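Local structure of transketolase (Campylobacter jejuni, 3L84) at residues 437-442 with 492-497; 468-473 with 561-566. The protein belongs to the transketolase family of thiamine diphosphate-binding proteins and forms an assembly of two chains. All coordinates share one frame; numbering follows the deposited sequence.

Contact 1. Residues 437-442 with 492-497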
ATOM      1  N   PHE A 437       3.320  -5.346  14.659  1.00  5.91           N
ATOM      2  CA  PHE A 437       3.291  -4.091  13.918  1.00  6.46           C
ATOM      3  C   PHE A 437       3.090  -2.949  14.883  1.00  6.72           C
ATOM      4  O   PHE A 437       2.128  -2.958  15.660  1.00  6.73           O
ATOM      5  CB  PHE A 437       2.175  -4.127  12.833  1.00  6.80           C
ATOM      6  CG  PHE A 437       2.428  -5.132  11.726  1.00  5.63           C
ATOM      7  CD1 PHE A 437       2.969  -4.713  10.523  1.00  7.34           C
ATOM      8  CD2 PHE A 437       2.176  -6.472  11.908  1.00  7.58           C
ATOM      9  CE1 PHE A 437       3.236  -5.645   9.517  1.00  7.83           C
ATOM     10  CE2 PHE A 437       2.459  -7.384  10.902  1.00  8.27           C
ATOM     11  CZ  PHE A 437       2.983  -6.955   9.739  1.00  7.92           C
ATOM     12  N   ILE A 438       3.974  -1.974  14.840  1.00  6.35           N
ATOM     13  CA  ILE A 438       4.017  -0.878  15.817  1.00  6.23           C
ATOM     14  C   ILE A 438       3.658   0.378  15.036  1.00  5.99           C
ATOM     15  O   ILE A 438       4.422   0.805  14.164  1.00  6.85           O
ATOM     16  CB  ILE A 438       5.421  -0.747  16.457  1.00  6.84           C
ATOM     17  CG1 ILE A 438       5.977  -2.065  17.015  1.00  8.91           C
ATOM     18  CG2 ILE A 438       5.437   0.374  17.485  1.00  7.58           C
ATOM     19  CD1 ILE A 438       5.108  -2.792  17.902  1.00  9.90           C
ATOM     20  N   PHE A 439       2.506   0.967  15.345  1.00  5.21           N
ATOM     21  CA  PHE A 439       1.987   2.113  14.604  1.00  6.35           C
ATOM     22  C   PHE A 439       1.764   3.265  15.563  1.00  6.35           C
ATOM     23  O   PHE A 439       0.758   3.277  16.267  1.00  8.45           O
ATOM     24  CB  PHE A 439       0.682   1.756  13.909  1.00  6.68           C
ATOM     25  CG  PHE A 439       0.760   0.656  12.868  1.00  6.26           C
ATOM     26  CD1 PHE A 439       1.780   0.587  11.943  1.00  8.21           C
ATOM     27  CD2 PHE A 439      -0.243  -0.277  12.783  1.00  7.90           C
ATOM     28  CE1 PHE A 439       1.784  -0.407  10.968  1.00  8.38           C
ATOM     29  CE2 PHE A 439      -0.239  -1.267  11.818  1.00  8.21           C
ATOM     30  CZ  PHE A 439       0.770  -1.338  10.929  1.00  7.85           C
ATOM     31  N   THR A 440       2.626   4.269  15.538  1.00  5.92           N
ATOM     32  CA  THR A 440       2.478   5.411  16.410  1.00  6.17           C
ATOM     33  C   THR A 440       1.794   6.545  15.666  1.00  5.90           C
ATOM     34  O   THR A 440       1.455   6.434  14.469  1.00  7.31           O
ATOM     35  CB  THR A 440       3.811   5.874  17.012  1.00  5.92           C
ATOM     36  OG1 THR A 440       4.599   6.545  16.020  1.00  6.41           O
ATOM     37  CG2 THR A 440       4.592   4.699  17.591  1.00  6.69           C
ATOM     38  N   HIS A 441       1.499   7.624  16.355  1.00  5.23           N
ATOM     39  CA  HIS A 441       0.917   8.817  15.742  1.00  6.29           C
ATOM     40  C   HIS A 441      -0.453   8.467  15.194  1.00  5.94           C
ATOM     41  O   HIS A 441      -0.787   8.670  14.034  1.00  6.52           O
ATOM     42  CB  HIS A 441       1.862   9.395  14.699  1.00  6.12           C
ATOM     43  CG  HIS A 441       3.106   9.980  15.286  1.00  6.38           C
ATOM     44  ND1 HIS A 441       3.995   9.239  16.037  1.00  6.74           N
ATOM     45  CD2 HIS A 441       3.599  11.237  15.239  1.00  8.93           C
ATOM     46  CE1 HIS A 441       4.987  10.026  16.430  1.00  7.13           C
ATOM     47  NE2 HIS A 441       4.754  11.248  15.980  1.00  8.73           N
ATOM     48  N   ASP A 442      -1.312   7.994  16.081  1.00  5.89           N
ATOM     49  CA  ASP A 442      -2.542   7.290  15.658  1.00  5.86           C
ATOM     50  C   ASP A 442      -3.741   8.120  15.275  1.00  6.13           C
ATOM     51  O   ASP A 442      -4.729   7.527  14.869  1.00  6.68           O
ATOM     52  CB  ASP A 442      -2.996   6.320  16.760  1.00  6.42           C
ATOM     53  CG  ASP A 442      -3.571   7.002  17.990  1.00  8.87           C
ATOM     54  OD1 ASP A 442      -3.069   8.058  18.383  1.00  8.18           O
ATOM     55  OD2 ASP A 442      -4.482   6.396  18.609  1.00  9.24           O
ATOM     56  N   PRO A 492      -0.912 -12.485  14.122  1.00  5.20           N
ATOM     57  CA  PRO A 492      -0.203 -11.237  14.334  1.00  5.93           C
ATOM     58  C   PRO A 492      -1.035 -10.161  14.979  1.00  6.17           C
ATOM     59  O   PRO A 492      -2.258 -10.216  15.035  1.00  6.06           O
ATOM     60  CB  PRO A 492       0.180 -10.809  12.937  1.00  5.91           C
ATOM     61  CG  PRO A 492      -0.834 -11.451  12.058  1.00  4.46           C
ATOM     62  CD  PRO A 492      -1.144 -12.759  12.695  1.00  4.79           C
ATOM     63  N   SER A 493      -0.332  -9.176  15.548  1.00  6.68           N
ATOM     64  CA  SER A 493      -0.973  -8.050  16.232  1.00  6.96           C
ATOM     65  C   SER A 493      -0.388  -6.723  15.786  1.00  6.53           C
ATOM     66  O   SER A 493       0.814  -6.624  15.457  1.00  6.70           O
ATOM     67  CB  SER A 493      -0.760  -8.133  17.750  1.00  7.66           C
ATOM     68  OG  SER A 493      -1.427  -9.236  18.387  1.00  8.76           O
ATOM     69  N   ALA A 494      -1.236  -5.689  15.780  1.00  6.65           N
ATOM     70  CA  ALA A 494      -0.838  -4.332  15.621  1.00  6.85           C
ATOM     71  C   ALA A 494      -1.060  -3.580  16.932  1.00  6.80           C
ATOM     72  O   ALA A 494      -2.023  -3.855  17.657  1.00  7.86           O
ATOM     73  CB  ALA A 494      -1.637  -3.643  14.516  1.00  8.26           C
ATOM     74  N   PHE A 495      -0.183  -2.628  17.217  1.00  6.31           N
ATOM     75  CA  PHE A 495      -0.254  -1.733  18.357  1.00  6.77           C
ATOM     76  C   PHE A 495      -0.414  -0.318  17.818  1.00  6.41           C
ATOM     77  O   PHE A 495       0.461   0.201  17.120  1.00  7.10           O
ATOM     78  CB  PHE A 495       1.008  -1.882  19.202  1.00  6.44           C
ATOM     79  CG  PHE A 495       1.139  -3.236  19.821  1.00  7.30           C
ATOM     80  CD1 PHE A 495       0.653  -3.498  21.096  1.00  7.90           C
ATOM     81  CD2 PHE A 495       1.663  -4.261  19.119  1.00  7.02           C
ATOM     82  CE1 PHE A 495       0.792  -4.783  21.647  1.00  9.08           C
ATOM     83  CE2 PHE A 495       1.773  -5.516  19.661  1.00  8.26           C
ATOM     84  CZ  PHE A 495       1.331  -5.771  20.915  1.00  9.05           C
ATOM     85  N   VAL A 496      -1.545   0.297  18.155  1.00  5.41           N
ATOM     86  CA  VAL A 496      -1.929   1.617  17.665  1.00  5.76           C
ATOM     87  C   VAL A 496      -1.758   2.599  18.830  1.00  4.89           C
ATOM     88  O   VAL A 496      -2.457   2.488  19.851  1.00  6.00           O
ATOM     89  CB  VAL A 496      -3.343   1.578  17.122  1.00  5.48           C
ATOM     90  CG1 VAL A 496      -3.868   2.997  16.731  1.00  7.08           C
ATOM     91  CG2 VAL A 496      -3.492   0.611  15.945  1.00  6.74           C
ATOM     92  N   LEU A 497      -0.768   3.475  18.686  1.00  5.30           N
ATOM     93  CA  LEU A 497      -0.167   4.176  19.803  1.00  5.09           C
ATOM     94  C   LEU A 497      -0.189   5.696  19.585  1.00  5.52           C
ATOM     95  O   LEU A 497      -0.046   6.180  18.458  1.00  5.09           O
ATOM     96  CB  LEU A 497       1.269   3.685  19.975  1.00  5.40           C
ATOM     97  CG  LEU A 497       1.395   2.166  20.165  1.00  5.82           C
ATOM     98  CD1 LEU A 497       2.822   1.732  19.892  1.00  5.70           C
ATOM     99  CD2 LEU A 497       0.875   1.714  21.502  1.00  6.75           C
TER
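Phe437 O is gripped twice: Phe495 N donates to it at 2.8 Å, and Ala494 adds a CA-H...O contact. Two residues on, the pattern repeats: Phe439 N gives its hydrogen to Phe495 O at 2.8 Å, and Leu497 N reaches Phe439 O at 2.9 Å. With the bond from Phe437 N to Ser493 O these make the regular parallel pairing of strands 437-440 and 493-496, whose directions differ by 17°. Past the strand end the chain turns, and Asp442 N makes a weak bond to Leu497 O.

Side chains sort to the two faces. On one, Phe437, Phe439, Ala494 and Val496 lie together; the Phe439 ring brings CE2 to 3.9 Å from Ala494 CB. On the other, Ile438 splits its branches between two neighbours. Its CG2, anti to the backbone N, meets Leu497 CD1 at 3.8 Å, while CD1 at the end of the other branch touches Phe495 CD2 at 3.9 Å. Beyond the turn, Asp442 CB sits tightly on Val496 CG1 at 3.4 Å, the two side chains crossing at about a right angle, and Asp442 OD2 makes a salt bridge to Arg472 NE.

The pair lies inside the parallel sheet of the pyrimidine-binding domain, an alpha/beta fold, one strand from its 469-471 margin. Strand 408-414 bonds along the far edge of 437-440, and strand 469-471 flanks 493-496. Helices 340-354 and 476-488 cover the Ile438 and Phe495 face, with Trp483 stacked on the Phe495 ring; on the other face Phe462 from helix 458-464 meets the Phe439 ring edge-to-face.

Contact 2. Residues 468-473 with 561-566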
ATOM      1  N   PHE A 468      -5.921 -10.774  12.595  1.00  7.65           N
ATOM      2  CA  PHE A 468      -5.149  -9.694  13.187  1.00  8.62           C
ATOM      3  C   PHE A 468      -5.821  -9.277  14.444  1.00 10.58           C
ATOM      4  O   PHE A 468      -7.089  -9.186  14.511  1.00 12.76           O
ATOM      5  CB  PHE A 468      -5.090  -8.444  12.296  1.00 11.31           C
ATOM      6  CG  PHE A 468      -3.708  -8.053  11.871  1.00  9.38           C
ATOM      7  CD1 PHE A 468      -3.223  -8.526  10.704  1.00 15.48           C
ATOM      8  CD2 PHE A 468      -2.865  -7.317  12.694  1.00 15.51           C
ATOM      9  CE1 PHE A 468      -2.017  -8.237  10.297  1.00 15.39           C
ATOM     10  CE2 PHE A 468      -1.581  -6.996  12.228  1.00 13.64           C
ATOM     11  CZ  PHE A 468      -1.164  -7.483  11.064  1.00 11.19           C
ATOM     12  N   LEU A 469      -5.036  -8.984  15.453  1.00  8.39           N
ATOM     13  CA  LEU A 469      -5.528  -8.249  16.617  1.00  8.43           C
ATOM     14  C   LEU A 469      -5.081  -6.799  16.502  1.00  7.47           C
ATOM     15  O   LEU A 469      -3.921  -6.560  16.200  1.00  9.32           O
ATOM     16  CB  LEU A 469      -4.985  -8.852  17.898  1.00  8.70           C
ATOM     17  CG  LEU A 469      -5.383 -10.297  18.149  1.00  8.79           C
ATOM     18  CD1 LEU A 469      -4.760 -10.796  19.457  1.00 11.80           C
ATOM     19  CD2 LEU A 469      -6.914 -10.470  18.191  1.00 11.35           C
ATOM     20  N   THR A 470      -5.962  -5.850  16.743  1.00  7.61           N
ATOM     21  CA  THR A 470      -5.600  -4.449  16.611  1.00  7.63           C
ATOM     22  C   THR A 470      -5.762  -3.845  18.006  1.00  7.61           C
ATOM     23  O   THR A 470      -6.883  -3.535  18.435  1.00  9.22           O
ATOM     24  CB  THR A 470      -6.460  -3.714  15.591  1.00  8.18           C
ATOM     25  OG1 THR A 470      -6.395  -4.448  14.344  1.00  9.30           O
ATOM     26  CG2 THR A 470      -5.978  -2.282  15.329  1.00 10.17           C
ATOM     27  N   PHE A 471      -4.664  -3.650  18.715  1.00  6.00           N
ATOM     28  CA  PHE A 471      -4.694  -3.094  20.069  1.00  6.49           C
ATOM     29  C   PHE A 471      -4.527  -1.596  20.040  1.00  5.46           C
ATOM     30  O   PHE A 471      -3.613  -1.089  19.384  1.00  7.26           O
ATOM     31  CB  PHE A 471      -3.593  -3.680  20.922  1.00  7.03           C
ATOM     32  CG  PHE A 471      -3.755  -5.129  21.220  1.00  6.12           C
ATOM     33  CD1 PHE A 471      -4.668  -5.553  22.158  1.00  6.73           C
ATOM     34  CD2 PHE A 471      -3.010  -6.076  20.544  1.00  6.70           C
ATOM     35  CE1 PHE A 471      -4.790  -6.901  22.471  1.00  6.37           C
ATOM     36  CE2 PHE A 471      -3.155  -7.420  20.866  1.00  7.37           C
ATOM     37  CZ  PHE A 471      -4.045  -7.793  21.818  1.00  7.71           C
ATOM     38  N   ARG A 472      -5.383  -0.862  20.738  1.00  5.87           N
ATOM     39  CA  ARG A 472      -5.273   0.602  20.846  1.00  5.93           C
ATOM     40  C   ARG A 472      -5.334   0.948  22.344  1.00  5.98           C
ATOM     41  O   ARG A 472      -6.379   1.343  22.869  1.00  6.83           O
ATOM     42  CB  ARG A 472      -6.323   1.297  20.023  1.00  5.77           C
ATOM     43  CG  ARG A 472      -6.208   2.771  19.971  1.00  6.15           C
ATOM     44  CD  ARG A 472      -7.105   3.424  18.896  1.00  7.16           C
ATOM     45  NE  ARG A 472      -6.910   4.883  18.828  1.00  7.53           N
ATOM     46  CZ  ARG A 472      -7.739   5.815  19.263  1.00  7.75           C
ATOM     47  NH1 ARG A 472      -8.933   5.540  19.739  1.00  9.01           N
ATOM     48  NH2 ARG A 472      -7.359   7.070  19.138  1.00  9.00           N
ATOM     49  N   PRO A 473      -4.209   0.796  23.055  1.00  5.53           N
ATOM     50  CA  PRO A 473      -4.237   0.906  24.512  1.00  6.04           C
ATOM     51  C   PRO A 473      -4.455   2.336  24.966  1.00  6.30           C
ATOM     52  O   PRO A 473      -3.964   3.284  24.344  1.00  6.46           O
ATOM     53  CB  PRO A 473      -2.857   0.401  24.934  1.00  6.87           C
ATOM     54  CG  PRO A 473      -2.007   0.627  23.751  1.00  6.00           C
ATOM     55  CD  PRO A 473      -2.889   0.340  22.560  1.00  5.17           C
ATOM     56  N   CYS A 561      -9.251  -3.731  22.300  1.00 10.13           N
ATOM     57  CA  CYS A 561      -9.196  -4.612  21.137  1.00  9.00           C
ATOM     58  C   CYS A 561     -10.593  -5.052  20.696  1.00  9.27           C
ATOM     59  O   CYS A 561     -11.212  -5.926  21.292  1.00  9.64           O
ATOM     60  CB  CYS A 561      -8.276  -5.795  21.403  1.00  8.75           C
ATOM     61  SG  CYS A 561      -8.086  -6.844  19.939  1.00 10.49           S
ATOM     62  N   PHE A 562     -11.066  -4.473  19.605  1.00  9.44           N
ATOM     63  CA  PHE A 562     -12.388  -4.801  19.000  1.00  9.75           C
ATOM     64  C   PHE A 562     -12.495  -6.291  18.671  1.00  8.25           C
ATOM     65  O   PHE A 562     -13.523  -6.922  18.982  1.00  9.23           O
ATOM     66  CB  PHE A 562     -12.552  -3.920  17.747  1.00  9.56           C
ATOM     67  CG  PHE A 562     -13.878  -4.017  17.030  1.00  8.39           C
ATOM     68  CD1 PHE A 562     -14.842  -3.051  17.207  1.00 11.13           C
ATOM     69  CD2 PHE A 562     -14.115  -5.001  16.129  1.00 11.00           C
ATOM     70  CE1 PHE A 562     -16.044  -3.109  16.502  1.00 11.08           C
ATOM     71  CE2 PHE A 562     -15.344  -5.060  15.433  1.00 10.96           C
ATOM     72  CZ  PHE A 562     -16.289  -4.127  15.659  1.00  9.08           C
ATOM     73  N   GLU A 563     -11.462  -6.865  18.067  1.00  8.56           N
ATOM     74  CA  GLU A 563     -11.520  -8.262  17.632  1.00  8.73           C
ATOM     75  C   GLU A 563     -11.698  -9.218  18.805  1.00  9.16           C
ATOM     76  O   GLU A 563     -12.431 -10.200  18.710  1.00 10.18           O
ATOM     77  CB  GLU A 563     -10.274  -8.637  16.843  1.00  9.68           C
ATOM     78  CG  GLU A 563     -10.118  -7.822  15.586  1.00 10.08           C
ATOM     79  CD  GLU A 563      -9.218  -6.582  15.693  1.00 11.15           C
ATOM     80  OE1 GLU A 563      -9.009  -6.038  16.809  1.00 11.92           O
ATOM     81  OE2 GLU A 563      -8.625  -6.222  14.652  1.00 10.85           O
ATOM     82  N   LEU A 564     -11.037  -8.943  19.928  1.00  8.22           N
ATOM     83  CA  LEU A 564     -11.230  -9.778  21.096  1.00  8.79           C
ATOM     84  C   LEU A 564     -12.605  -9.597  21.675  1.00  7.64           C
ATOM     85  O   LEU A 564     -13.207 -10.567  22.139  1.00  8.99           O
ATOM     86  CB  LEU A 564     -10.175  -9.516  22.187  1.00  9.12           C
ATOM     87  CG  LEU A 564      -8.773  -9.967  21.876  1.00  8.81           C
ATOM     88  CD1 LEU A 564      -7.820  -9.513  23.001  1.00 11.09           C
ATOM     89  CD2 LEU A 564      -8.711 -11.452  21.651  1.00 11.36           C
ATOM     90  N   PHE A 565     -13.138  -8.386  21.648  1.00  8.17           N
ATOM     91  CA  PHE A 565     -14.484  -8.153  22.161  1.00  7.98           C
ATOM     92  C   PHE A 565     -15.527  -8.956  21.379  1.00  8.59           C
ATOM     93  O   PHE A 565     -16.502  -9.481  21.944  1.00  8.44           O
ATOM     94  CB  PHE A 565     -14.815  -6.646  22.207  1.00  9.05           C
ATOM     95  CG  PHE A 565     -16.055  -6.307  22.950  1.00  9.17           C
ATOM     96  CD1 PHE A 565     -16.423  -6.970  24.115  1.00  9.31           C
ATOM     97  CD2 PHE A 565     -16.822  -5.233  22.525  1.00 11.28           C
ATOM     98  CE1 PHE A 565     -17.568  -6.616  24.792  1.00 10.08           C
ATOM     99  CE2 PHE A 565     -17.955  -4.862  23.226  1.00 13.47           C
ATOM    100  CZ  PHE A 565     -18.343  -5.548  24.355  1.00 12.38           C
ATOM    101  N   GLU A 566     -15.336  -9.049  20.068  1.00  8.60           N
ATOM    102  CA  GLU A 566     -16.216  -9.820  19.187  1.00  8.85           C
ATOM    103  C   GLU A 566     -16.293 -11.295  19.594  1.00  9.42           C
ATOM    104  O   GLU A 566     -17.262 -11.967  19.238  1.00 11.16           O
ATOM    105  CB  GLU A 566     -15.770  -9.733  17.724  1.00  9.76           C
ATOM    106  CG  GLU A 566     -15.898  -8.379  17.098  1.00 10.31           C
ATOM    107  CD  GLU A 566     -15.490  -8.384  15.645  1.00 12.32           C
ATOM    108  OE1 GLU A 566     -14.263  -8.343  15.334  1.00 12.05           O
ATOM    109  OE2 GLU A 566     -16.387  -8.432  14.776  1.00 13.13           O
TER
HETATM  110  O   HOH W   1      -9.359  -3.253  17.604  1.00 11.53           O
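The ring of Phe471 lies under Cys561, whose SG stands over one ring face 4.5 Å from the centroid and 24° off its normal, a Cys sulfur-aromatic contact. Cys561 is also the N-cap of helix 562-566: SG, anti to its own backbone N (chi1 -176°), accepts a weak capping bond from Leu564 N. The helix belongs to the C-terminal domain and packs here against 469-471, an outermost strand of the pyrimidine-binding domain's parallel sheet, so the contact is an interdomain seam.

Cys561 CB presses on the ring at 3.7 Å from Phe471 CD1. Leu564 continues the apolar patch: one methyl, CD1, comes obliquely to Phe471 CE1, and the other, CD2, lies 4.0 Å from Leu469 CD2, those two leucines crossing at about a right angle.

Polar contacts gather at Glu563, which bends at chi2 (95°) to lay its carboxylate beside Thr470. Thr470 N donates to Glu563 OE1 at 3.1 Å, arriving from above the carboxylate plane, while Thr470 OG1 donates to the syn lone pair of Glu563 OE2 at 2.9 Å. Both oxygens are thus held by one residue, which should fix the rotation of the carboxylate. Arg463 of helix 458-464 packs on Glu563 as well, and Asn590 of the second subunit lies against Phe562.

A single water ties strand to helix start: it donates to Thr470 O at 2.6 Å and to Glu563 OE1, and it accepts from Phe562 N at 2.9 Å.

Both contacts are buried and share one sheet, their centres about 11 Å apart, yet they occupy different places in it. Contact 1 joins two inner strands of the pyrimidine-binding domain through backbone bonds and hydrocarbon packing. Contact 2 lies at the sheet margin, where the outermost strand meets a helix of the C-terminal domain, and adds a carboxylate, a thiol and a bridging water to its apolar packing. Strand 493-496 connects them: Val496 N and Ala494 O probably bond to the backbone of Phe471. Arg472 of contact 2, the partner of Asp442, also forms a salt bridge to Glu536, so the charge pairing spans both contacts.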